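Local coordinates for protein arginase 1, mitochondrial (Arabidopsis thaliana, PDB 6VSU) that hydrolyses L-arginine to urea and L-ornithine with the help of two manganese ions per subunit, and also converts agmatine to putrescine, at residues Cys107-Asp110 / Asp111-Met115; Asn205-Gly208 / Arg209-Lys213; Arg223-Ser226 / Lys227-Met231; Leu269-Arg272 / Asp273-Ile277. All blocks are in the same frame, centred on the assembly; numbering follows the deposited sequence.

Contact 1: residues Cys107-Asp110 / Asp111-Met115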
loop_
_atom_site.group_PDB
_atom_site.type_symbol
_atom_site.label_atom_id
_atom_site.label_comp_id
_atom_site.label_asym_id
_atom_site.label_seq_id
_atom_site.Cartn_x
_atom_site.Cartn_y
_atom_site.Cartn_z
ATOM N N CYS E 107 -25.999 -15.982 -17.541
ATOM C CA CYS E 107 -27.186 -16.336 -18.362
ATOM C C CYS E 107 -28.381 -16.760 -17.487
ATOM O O CYS E 107 -29.358 -17.248 -18.044
ATOM C CB CYS E 107 -26.837 -17.353 -19.438
ATOM S SG CYS E 107 -26.488 -19.003 -18.801
ATOM N N GLY E 108 -28.354 -16.475 -16.191
ATOM C CA GLY E 108 -29.558 -16.538 -15.332
ATOM C C GLY E 108 -29.662 -17.847 -14.552
ATOM O O GLY E 108 -30.697 -18.101 -13.965
ATOM N N VAL E 109 -28.626 -18.669 -14.545
ATOM C CA VAL E 109 -28.739 -20.048 -14.002
ATOM C C VAL E 109 -28.808 -19.945 -12.475
ATOM O O VAL E 109 -27.970 -19.249 -11.873
ATOM C CB VAL E 109 -27.586 -20.942 -14.482
ATOM C CG1 VAL E 109 -27.499 -22.231 -13.691
ATOM C CG2 VAL E 109 -27.705 -21.249 -15.932
ATOM N N ASP E 110 -29.743 -20.655 -11.872
ATOM C CA ASP E 110 -29.968 -20.622 -10.408
ATOM C C ASP E 110 -28.860 -21.423 -9.704
ATOM O O ASP E 110 -28.010 -22.110 -10.345
ATOM C CB ASP E 110 -31.408 -21.080 -10.077
ATOM C CG ASP E 110 -31.709 -22.554 -10.300
ATOM O OD1 ASP E 110 -30.877 -23.425 -10.016
ATOM O OD2 ASP E 110 -32.764 -22.806 -10.842
ATOM N N ASP E 111 -28.806 -21.285 -8.400
ATOM C CA ASP E 111 -27.673 -21.811 -7.624
ATOM C C ASP E 111 -27.692 -23.348 -7.625
ATOM O O ASP E 111 -26.619 -23.930 -7.605
ATOM C CB ASP E 111 -27.672 -21.183 -6.243
ATOM C CG ASP E 111 -27.010 -19.797 -6.211
ATOM O OD1 ASP E 111 -25.972 -19.585 -6.944
ATOM O OD2 ASP E 111 -27.504 -18.958 -5.404
ATOM N N ASP E 112 -28.857 -23.989 -7.591
ATOM C CA ASP E 112 -28.911 -25.470 -7.514
ATOM C C ASP E 112 -28.225 -25.996 -8.772
ATOM O O ASP E 112 -27.357 -26.860 -8.669
ATOM C CB ASP E 112 -30.342 -25.980 -7.496
ATOM C CG ASP E 112 -31.125 -25.721 -6.231
ATOM O OD1 ASP E 112 -30.584 -25.778 -5.128
ATOM O OD2 ASP E 112 -32.313 -25.549 -6.380
ATOM N N ARG E 113 -28.620 -25.468 -9.921
ATOM C CA ARG E 113 -28.047 -25.855 -11.227
ATOM C C ARG E 113 -26.565 -25.497 -11.271
ATOM O O ARG E 113 -25.797 -26.317 -11.763
ATOM C CB ARG E 113 -28.839 -25.216 -12.358
ATOM C CG ARG E 113 -30.066 -26.032 -12.715
ATOM C CD ARG E 113 -31.236 -25.174 -13.152
ATOM N NE ARG E 113 -31.060 -24.487 -14.429
ATOM C CZ ARG E 113 -30.800 -25.095 -15.563
ATOM N NH1 ARG E 113 -30.652 -24.395 -16.686
ATOM N NH2 ARG E 113 -30.669 -26.416 -15.570
ATOM N N LEU E 114 -26.176 -24.347 -10.739
ATOM C CA LEU E 114 -24.743 -23.985 -10.773
ATOM C C LEU E 114 -23.963 -24.965 -9.906
ATOM O O LEU E 114 -22.893 -25.443 -10.362
ATOM C CB LEU E 114 -24.555 -22.544 -10.319
ATOM C CG LEU E 114 -23.116 -22.103 -10.139
ATOM C CD1 LEU E 114 -22.380 -22.242 -11.454
ATOM C CD2 LEU E 114 -23.055 -20.675 -9.615
ATOM N N MET E 115 -24.445 -25.305 -8.714
ATOM C CA MET E 115 -23.650 -26.213 -7.861
ATOM C C MET E 115 -23.603 -27.603 -8.521
ATOM O O MET E 115 -22.576 -28.304 -8.373
ATOM C CB MET E 115 -24.212 -26.280 -6.439
ATOM C CG MET E 115 -24.141 -24.939 -5.694
ATOM S SD MET E 115 -22.552 -24.059 -5.823
ATOM C CE MET E 115 -22.245 -23.610 -4.115
HETATM O O HOH W 1 -26.280 -18.786 -9.657
HETATM O O HOH W 2 -31.521 -21.893 -13.885
#
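L114 N donates to D110 O at 2.9 Å, the first regular bond of helix 111-126. D110 is the N-cap of this helix. Its OD1 accepts the backbone N-H of R113 at 3.0 Å. This bond is almost straight, 175° at the hydrogen, and the donor lies nearly along the C-O axis of the carboxylate. The torsion of D110 turns CG back over the first turn, between the backbone N and the carbonyl carbon (chi1 70°). The negative carboxylate at the amino end of the helix probably also suits the helix dipole.

The other carboxylate oxygen, OD2, faces the side chain of R113, which crosses D110 at about a right angle. The two flat groups are turned 75° against each other. D110 OD2 and R113 NE stay 4.3 Å apart, too far for a salt bridge. A water sits in the plane of the guanidinium, at its edge, and accepts from R113 NE at 2.7 Å. It also accepts from D110 N and gives a weak bond to D110 OD2. N13 and Q12 of helix 7-37 hold the guanidinium further.

D111 turns from the cap toward H53, which bonds its OD1. A second water joins this oxygen to V109 O. The D111 side chain is about 5 Å from that of N176, which probably binds substrate, so the helix start borders that site. D112 OD1 pairs with K177 and Y178. On the apolar side, V109 and R113 pack on I16 of helix 7-37, and V109 CG1 rests against R113 CB at 3.5 Å.

Contact 2: residues Asn205-Gly208 / Arg209-Lys213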
loop_
_atom_site.group_PDB
_atom_site.type_symbol
_atom_site.label_atom_id
_atom_site.label_comp_id
_atom_site.label_asym_id
_atom_site.label_seq_id
_atom_site.Cartn_x
_atom_site.Cartn_y
_atom_site.Cartn_z
ATOM N N ASN E 205 -20.221 -19.611 17.389
ATOM C CA ASN E 205 -21.258 -19.187 18.356
ATOM C C ASN E 205 -22.062 -20.409 18.773
ATOM O O ASN E 205 -21.743 -21.492 18.303
ATOM C CB ASN E 205 -22.111 -18.073 17.768
ATOM C CG ASN E 205 -22.897 -18.447 16.533
ATOM O OD1 ASN E 205 -22.858 -19.571 16.012
ATOM N ND2 ASN E 205 -23.689 -17.510 16.087
ATOM N N GLN E 206 -23.096 -20.214 19.576
ATOM C CA GLN E 206 -23.895 -21.329 20.113
ATOM C C GLN E 206 -24.463 -22.134 18.943
ATOM O O GLN E 206 -24.279 -23.373 19.010
ATOM C CB GLN E 206 -24.960 -20.904 21.115
ATOM C CG GLN E 206 -25.348 -22.055 22.065
ATOM C CD GLN E 206 -24.194 -22.891 22.626
ATOM O OE1 GLN E 206 -23.187 -22.399 23.154
ATOM N NE2 GLN E 206 -24.303 -24.202 22.482
ATOM N N GLU E 207 -25.020 -21.481 17.902
ATOM C CA GLU E 207 -25.539 -22.203 16.707
ATOM C C GLU E 207 -24.436 -23.113 16.135
ATOM O O GLU E 207 -24.707 -24.251 15.854
ATOM C CB GLU E 207 -26.157 -21.294 15.626
ATOM C CG GLU E 207 -26.775 -22.114 14.472
ATOM C CD GLU E 207 -27.478 -21.489 13.256
ATOM O OE1 GLU E 207 -27.802 -20.281 13.303
ATOM O OE2 GLU E 207 -27.745 -22.259 12.255
ATOM N N GLY E 208 -23.211 -22.661 16.007
ATOM C CA GLY E 208 -22.133 -23.506 15.488
ATOM C C GLY E 208 -21.861 -24.723 16.379
ATOM O O GLY E 208 -21.527 -25.806 15.796
ATOM N N ARG E 209 -21.823 -24.525 17.703
ATOM C CA ARG E 209 -21.559 -25.618 18.682
ATOM C C ARG E 209 -22.702 -26.642 18.662
ATOM O O ARG E 209 -22.412 -27.834 18.582
ATOM C CB ARG E 209 -21.332 -25.037 20.082
ATOM C CG ARG E 209 -20.131 -24.109 20.194
ATOM C CD ARG E 209 -20.079 -23.366 21.515
ATOM N NE ARG E 209 -18.995 -22.400 21.602
ATOM C CZ ARG E 209 -17.719 -22.735 21.653
ATOM N NH1 ARG E 209 -17.379 -24.007 21.612
ATOM N NH2 ARG E 209 -16.786 -21.809 21.727
ATOM N N GLU E 210 -23.949 -26.165 18.685
ATOM C CA GLU E 210 -25.171 -27.006 18.597
ATOM C C GLU E 210 -25.221 -27.822 17.296
ATOM O O GLU E 210 -25.442 -29.042 17.362
ATOM C CB GLU E 210 -26.420 -26.158 18.713
ATOM C CG GLU E 210 -26.690 -25.885 20.151
ATOM C CD GLU E 210 -26.911 -27.204 20.902
ATOM O OE1 GLU E 210 -27.584 -28.148 20.304
ATOM O OE2 GLU E 210 -26.370 -27.314 22.040
ATOM N N GLN E 211 -24.936 -27.180 16.179
ATOM C CA GLN E 211 -24.845 -27.880 14.870
ATOM C C GLN E 211 -23.723 -28.941 14.926
ATOM O O GLN E 211 -23.937 -30.046 14.393
ATOM C CB GLN E 211 -24.672 -26.883 13.698
ATOM C CG GLN E 211 -25.939 -26.101 13.399
ATOM C CD GLN E 211 -26.917 -26.833 12.502
ATOM O OE1 GLN E 211 -27.781 -27.534 13.014
ATOM N NE2 GLN E 211 -26.756 -26.730 11.170
ATOM N N GLY E 212 -22.571 -28.655 15.531
ATOM C CA GLY E 212 -21.514 -29.684 15.691
ATOM C C GLY E 212 -22.014 -30.920 16.483
ATOM O O GLY E 212 -21.834 -32.046 16.003
ATOM N N LYS E 213 -22.753 -30.702 17.559
ATOM C CA LYS E 213 -23.326 -31.797 18.366
ATOM C C LYS E 213 -24.327 -32.560 17.520
ATOM O O LYS E 213 -24.219 -33.762 17.474
ATOM C CB LYS E 213 -23.984 -31.252 19.628
ATOM C CG LYS E 213 -23.049 -30.479 20.530
ATOM C CD LYS E 213 -23.605 -30.493 21.916
ATOM C CE LYS E 213 -22.714 -29.792 22.910
ATOM N NZ LYS E 213 -23.383 -29.784 24.237
#
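E210 N donates to Q206 O at 2.8 Å, and R209 N donates to N205 O at 3.1 Å. Q211 N bonds to E207 O, and G212 N bonds to G208 O. Ahead of these, N205 OD1 accepts the backbone N-H of G208 at 3.1 Å. The amide oxygen is reached with the donor tilted 22° from its plane. N205 CG lies between the backbone N and the carbonyl carbon (chi1 63°), which brings OD1 round to the first turn.

These bonds form the N-cap and opening turns of helix 206-215, the crossover helix of the beta-alpha-beta unit made with strands 193-201 and 218-221. The N-cap lies beside the active site: the N205 side chain is about 6 Å from bound L-ornithine and touches N78 of a neighbouring subunit. E207 touches Y170, part of the ornithine pocket, and its OE2 accepts from D171 N.

The remaining side chains pack along the helix. Q206 bends at its second torsion and reaches forward along the helix to R209 and E210. Its OE1 lies 3.6 Å from R209 CD, and its NE2 lies 3.7 Å from E210 CG. The Q206 amide and the R209 guanidinium are only 25° from parallel, though the two chains cross at about a right angle. R209 runs extended from CG to NE, and its NH1 forms a salt bridge with E221. Q211 NE2 donates to I169 O, while Q211 CG comes within 3.3 Å of E207 O.

Contact 3: residues Arg223-Ser226 / Lys227-Met231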
loop_
_atom_site.group_PDB
_atom_site.type_symbol
_atom_site.label_atom_id
_atom_site.label_comp_id
_atom_site.label_asym_id
_atom_site.label_seq_id
_atom_site.Cartn_x
_atom_site.Cartn_y
_atom_site.Cartn_z
ATOM N N ARG E 223 -8.140 -22.001 21.211
ATOM C CA ARG E 223 -7.961 -21.875 22.664
ATOM C C ARG E 223 -7.447 -23.166 23.325
ATOM O O ARG E 223 -7.093 -23.051 24.479
ATOM C CB ARG E 223 -9.261 -21.402 23.314
ATOM C CG ARG E 223 -10.469 -22.291 23.113
ATOM C CD ARG E 223 -11.735 -21.579 23.574
ATOM N NE ARG E 223 -12.890 -22.424 23.310
ATOM C CZ ARG E 223 -13.320 -23.412 24.124
ATOM N NH1 ARG E 223 -12.683 -23.666 25.249
ATOM N NH2 ARG E 223 -14.344 -24.199 23.789
ATOM N N THR E 224 -7.496 -24.360 22.697
ATOM C CA THR E 224 -6.970 -25.612 23.282
ATOM C C THR E 224 -5.863 -26.160 22.382
ATOM O O THR E 224 -5.434 -27.319 22.579
ATOM C CB THR E 224 -8.082 -26.644 23.537
ATOM O OG1 THR E 224 -8.630 -27.118 22.282
ATOM C CG2 THR E 224 -9.140 -26.071 24.465
ATOM N N PHE E 225 -5.336 -25.342 21.487
ATOM C CA PHE E 225 -4.289 -25.799 20.542
ATOM C C PHE E 225 -2.985 -26.200 21.258
ATOM O O PHE E 225 -2.466 -27.233 20.842
ATOM C CB PHE E 225 -4.062 -24.773 19.438
ATOM C CG PHE E 225 -3.128 -25.265 18.358
ATOM C CD1 PHE E 225 -3.481 -26.289 17.524
ATOM C CD2 PHE E 225 -1.881 -24.700 18.220
ATOM C CE1 PHE E 225 -2.630 -26.718 16.518
ATOM C CE2 PHE E 225 -1.017 -25.130 17.231
ATOM C CZ PHE E 225 -1.376 -26.167 16.397
ATOM N N SER E 226 -2.533 -25.516 22.322
ATOM C CA SER E 226 -1.385 -25.960 23.165
ATOM C C SER E 226 -1.531 -27.449 23.501
ATOM O O SER E 226 -0.566 -28.166 23.305
ATOM C CB SER E 226 -1.259 -25.177 24.444
ATOM O OG SER E 226 -1.010 -23.808 24.171
ATOM N N LYS E 227 -2.711 -27.877 23.948
ATOM C CA LYS E 227 -2.985 -29.263 24.419
ATOM C C LYS E 227 -3.089 -30.210 23.198
ATOM O O LYS E 227 -2.535 -31.325 23.223
ATOM C CB LYS E 227 -4.235 -29.188 25.297
ATOM C CG LYS E 227 -4.537 -30.424 26.128
ATOM C CD LYS E 227 -5.751 -31.262 25.677
ATOM C CE LYS E 227 -7.122 -30.649 25.952
ATOM N NZ LYS E 227 -7.971 -30.619 24.712
ATOM N N ASP E 228 -3.782 -29.763 22.151
ATOM C CA ASP E 228 -4.248 -30.588 21.032
ATOM C C ASP E 228 -3.125 -30.790 19.998
ATOM O O ASP E 228 -3.251 -31.758 19.208
ATOM C CB ASP E 228 -5.475 -29.981 20.370
ATOM C CG ASP E 228 -6.722 -29.916 21.215
ATOM O OD1 ASP E 228 -6.809 -30.658 22.173
ATOM O OD2 ASP E 228 -7.575 -29.068 20.938
ATOM N N ARG E 229 -2.075 -29.971 20.002
ATOM C CA ARG E 229 -1.048 -29.922 18.911
ATOM C C ARG E 229 -0.488 -31.317 18.633
ATOM O O ARG E 229 -0.515 -31.779 17.497
ATOM C CB ARG E 229 0.090 -28.928 19.215
ATOM C CG ARG E 229 1.178 -28.916 18.143
ATOM C CD ARG E 229 2.463 -28.229 18.548
ATOM N NE ARG E 229 2.358 -26.767 18.472
ATOM C CZ ARG E 229 2.502 -26.013 17.359
ATOM N NH1 ARG E 229 2.694 -26.545 16.153
ATOM N NH2 ARG E 229 2.454 -24.696 17.447
ATOM N N PRO E 230 0.000 -32.065 19.642
ATOM C CA PRO E 230 0.590 -33.382 19.387
ATOM C C PRO E 230 -0.379 -34.317 18.641
ATOM O O PRO E 230 0.015 -35.017 17.784
ATOM C CB PRO E 230 0.892 -33.943 20.783
ATOM C CG PRO E 230 0.940 -32.722 21.702
ATOM C CD PRO E 230 0.015 -31.700 21.074
ATOM N N MET E 231 -1.637 -34.332 19.042
ATOM C CA MET E 231 -2.689 -35.147 18.405
ATOM C C MET E 231 -2.902 -34.676 16.957
ATOM O O MET E 231 -2.940 -35.510 16.010
ATOM C CB MET E 231 -3.942 -34.984 19.259
ATOM C CG MET E 231 -5.140 -35.748 18.799
ATOM S SD MET E 231 -6.272 -34.828 17.687
ATOM C CE MET E 231 -7.263 -36.281 17.294
#
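T224 O faces the first turn of helix 225-232 and accepts two backbone N-H groups across the segments. D228 N bonds to it at 3.0 Å; K227 N bonds weakly. R229 N also reaches F225 O weakly. The helix kinks at P230, whose ring nitrogen carries no hydrogen to donate; M231 N also lacks a helical bond.

T224 is the N-cap residue, but its hydroxyl makes no capping bond. T224 OG1 donates instead to D228 OD2 at 2.6 Å, coming from above the carboxylate plane. E221 O is a second partner of this hydroxyl and probably competes for the same hydrogen. The other oxygen, D228 OD1, forms a salt bridge with K227 NZ at 2.8 Å, on its syn side. The bent lysine chain curls back to reach it. Replacing D228 by an alanine removes both oxygens, and is likely to leave the K227 ammonium without its mate and T224 OG1 without this acceptor.

D228 and M231 pack on Y220 of strand 218-221, and S226 meets N276 of a neighbouring subunit. On another flank, F225 CG is anti to the backbone N (chi1 -173°), which carries the ring toward R229. R229 NH1 pairs with E233. Ring and guanidinium planes are 63° apart, and F225 CE2 lies over one guanidinium face, 3.5 Å from R229 NH2.

Contact 4: residues Leu269-Arg272 / Asp273-Ile277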
loop_
_atom_site.group_PDB
_atom_site.type_symbol
_atom_site.label_atom_id
_atom_site.label_comp_id
_atom_site.label_asym_id
_atom_site.label_seq_id
_atom_site.Cartn_x
_atom_site.Cartn_y
_atom_site.Cartn_z
ATOM N N LEU E 269 -3.285 -20.310 13.060
ATOM C CA LEU E 269 -2.159 -21.232 12.869
ATOM C C LEU E 269 -1.044 -20.494 12.100
ATOM O O LEU E 269 -1.322 -19.648 11.253
ATOM C CB LEU E 269 -2.660 -22.479 12.115
ATOM C CG LEU E 269 -3.685 -23.370 12.834
ATOM C CD1 LEU E 269 -4.416 -24.279 11.864
ATOM C CD2 LEU E 269 -3.034 -24.228 13.877
ATOM N N SER E 270 0.190 -20.903 12.306
ATOM C CA SER E 270 1.311 -20.476 11.441
ATOM C C SER E 270 1.281 -21.353 10.197
ATOM O O SER E 270 0.570 -22.346 10.173
ATOM C CB SER E 270 2.680 -20.537 12.167
ATOM O OG SER E 270 3.094 -21.886 12.252
ATOM N N PHE E 271 1.990 -20.950 9.159
ATOM C CA PHE E 271 2.043 -21.732 7.913
ATOM C C PHE E 271 2.711 -23.040 8.272
ATOM O O PHE E 271 2.322 -24.065 7.706
ATOM C CB PHE E 271 2.818 -21.012 6.805
ATOM C CG PHE E 271 2.574 -21.644 5.471
ATOM C CD1 PHE E 271 1.463 -21.323 4.710
ATOM C CD2 PHE E 271 3.420 -22.611 4.996
ATOM C CE1 PHE E 271 1.202 -21.979 3.511
ATOM C CE2 PHE E 271 3.136 -23.303 3.814
ATOM C CZ PHE E 271 2.038 -22.970 3.058
ATOM N N ARG E 272 3.793 -22.962 9.020
ATOM C CA ARG E 272 4.533 -24.169 9.459
ATOM C C ARG E 272 3.602 -25.090 10.274
ATOM O O ARG E 272 3.745 -26.315 10.110
ATOM C CB ARG E 272 5.803 -23.815 10.192
ATOM C CG ARG E 272 6.686 -25.018 10.505
ATOM C CD ARG E 272 6.960 -26.016 9.365
ATOM N NE ARG E 272 7.386 -25.293 8.178
ATOM C CZ ARG E 272 7.631 -25.766 6.976
ATOM N NH1 ARG E 272 7.423 -27.042 6.691
ATOM N NH2 ARG E 272 8.054 -24.935 6.027
ATOM N N ASP E 273 2.719 -24.562 11.127
ATOM C CA ASP E 273 1.724 -25.376 11.869
ATOM C C ASP E 273 0.866 -26.179 10.875
ATOM O O ASP E 273 0.724 -27.424 11.035
ATOM C CB ASP E 273 0.790 -24.520 12.722
ATOM C CG ASP E 273 1.418 -23.825 13.922
ATOM O OD1 ASP E 273 2.434 -24.331 14.439
ATOM O OD2 ASP E 273 0.835 -22.796 14.389
ATOM N N VAL E 274 0.368 -25.557 9.822
ATOM C CA VAL E 274 -0.482 -26.265 8.820
ATOM C C VAL E 274 0.320 -27.380 8.117
ATOM O O VAL E 274 -0.210 -28.499 7.917
ATOM C CB VAL E 274 -1.098 -25.266 7.832
ATOM C CG1 VAL E 274 -1.778 -25.944 6.651
ATOM C CG2 VAL E 274 -2.074 -24.365 8.561
ATOM N N LEU E 275 1.569 -27.117 7.739
ATOM C CA LEU E 275 2.387 -28.148 7.044
ATOM C C LEU E 275 2.758 -29.228 8.046
ATOM O O LEU E 275 2.829 -30.366 7.608
ATOM C CB LEU E 275 3.625 -27.540 6.380
ATOM C CG LEU E 275 3.346 -26.595 5.208
ATOM C CD1 LEU E 275 4.658 -26.339 4.486
ATOM C CD2 LEU E 275 2.318 -27.091 4.206
ATOM N N ASN E 276 2.886 -28.911 9.338
ATOM C CA ASN E 276 3.131 -29.990 10.313
ATOM C C ASN E 276 1.940 -30.955 10.302
ATOM O O ASN E 276 2.173 -32.178 10.326
ATOM C CB ASN E 276 3.471 -29.505 11.708
ATOM C CG ASN E 276 4.852 -28.879 11.829
ATOM O OD1 ASN E 276 5.679 -28.928 10.909
ATOM N ND2 ASN E 276 5.087 -28.249 12.975
ATOM N N ILE E 277 0.718 -30.444 10.249
ATOM C CA ILE E 277 -0.510 -31.284 10.203
ATOM C C ILE E 277 -0.591 -32.070 8.876
ATOM O O ILE E 277 -0.749 -33.337 8.906
ATOM C CB ILE E 277 -1.723 -30.384 10.431
ATOM C CG1 ILE E 277 -1.656 -29.716 11.812
ATOM C CG2 ILE E 277 -3.002 -31.165 10.228
ATOM C CD1 ILE E 277 -2.705 -28.692 12.020
HETATM O O HOH W 3 6.223 -29.238 8.300
#
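A capping box opens helix 271-280, the crossover helix between strands 244-249 and 285-291. S270 and D273 exchange bonds: S270 OG accepts from D273 N at 2.9 Å, and D273 OD2 accepts from S270 N at 2.9 Å. The second bond is nearly straight, 174° at the hydrogen, but it meets the carboxylate from 42° above its plane. S270 OG sits between the backbone N and the carbonyl carbon (chi1 76°), the position from which it can reach D273 N. D273 OD1 pairs with R229. A leucine in place of D273 would probably leave S270 N without its side-chain acceptor and R229 without this counter-charge.

One turn on, L275 CD1 fills the angle between two side chains. It touches F271 CE2 at 3.5 Å, obliquely to the ring, and covers one face of the R272 guanidinium, 3.6 Å from R272 NH1. A water at the guanidinium edge links R272 NH1 to N276 OD1. R272 NH2 also pairs with E82 and donates to G267 O of a neighbouring subunit. On the other flank, L269 CD1 packs on V274 CG2 at 4.0 Å.

F271 and V274 lean on helix 303-319. L269 and D273 touch F225 of helix 225-232, while L269 and I277 reach strand 158-163 in the sheet.

In the fold
All four contacts are helix starts, in series along the chain. Contact 1 stands apart, its centre about 41 Å from that of contact 3, on the opposite side of the chain's centre. Through D111 it still comes near N176, a probable substrate-binding residue. Contact 2 is close to the bound L-ornithine. It meets contact 3 where R209 NH1 and R223 NH2 lie 3.7 Å apart; E221 forms salt bridges with both arginines, which probably eases their like charges. Contacts 3 and 4 have centres about 13 Å apart. R229 NH1 joins D273 OD1 at 2.8 Å, and F225 CZ packs on L269 CD2 at 3.6 Å. The L269 side chain is about 11 Å from a manganese ion.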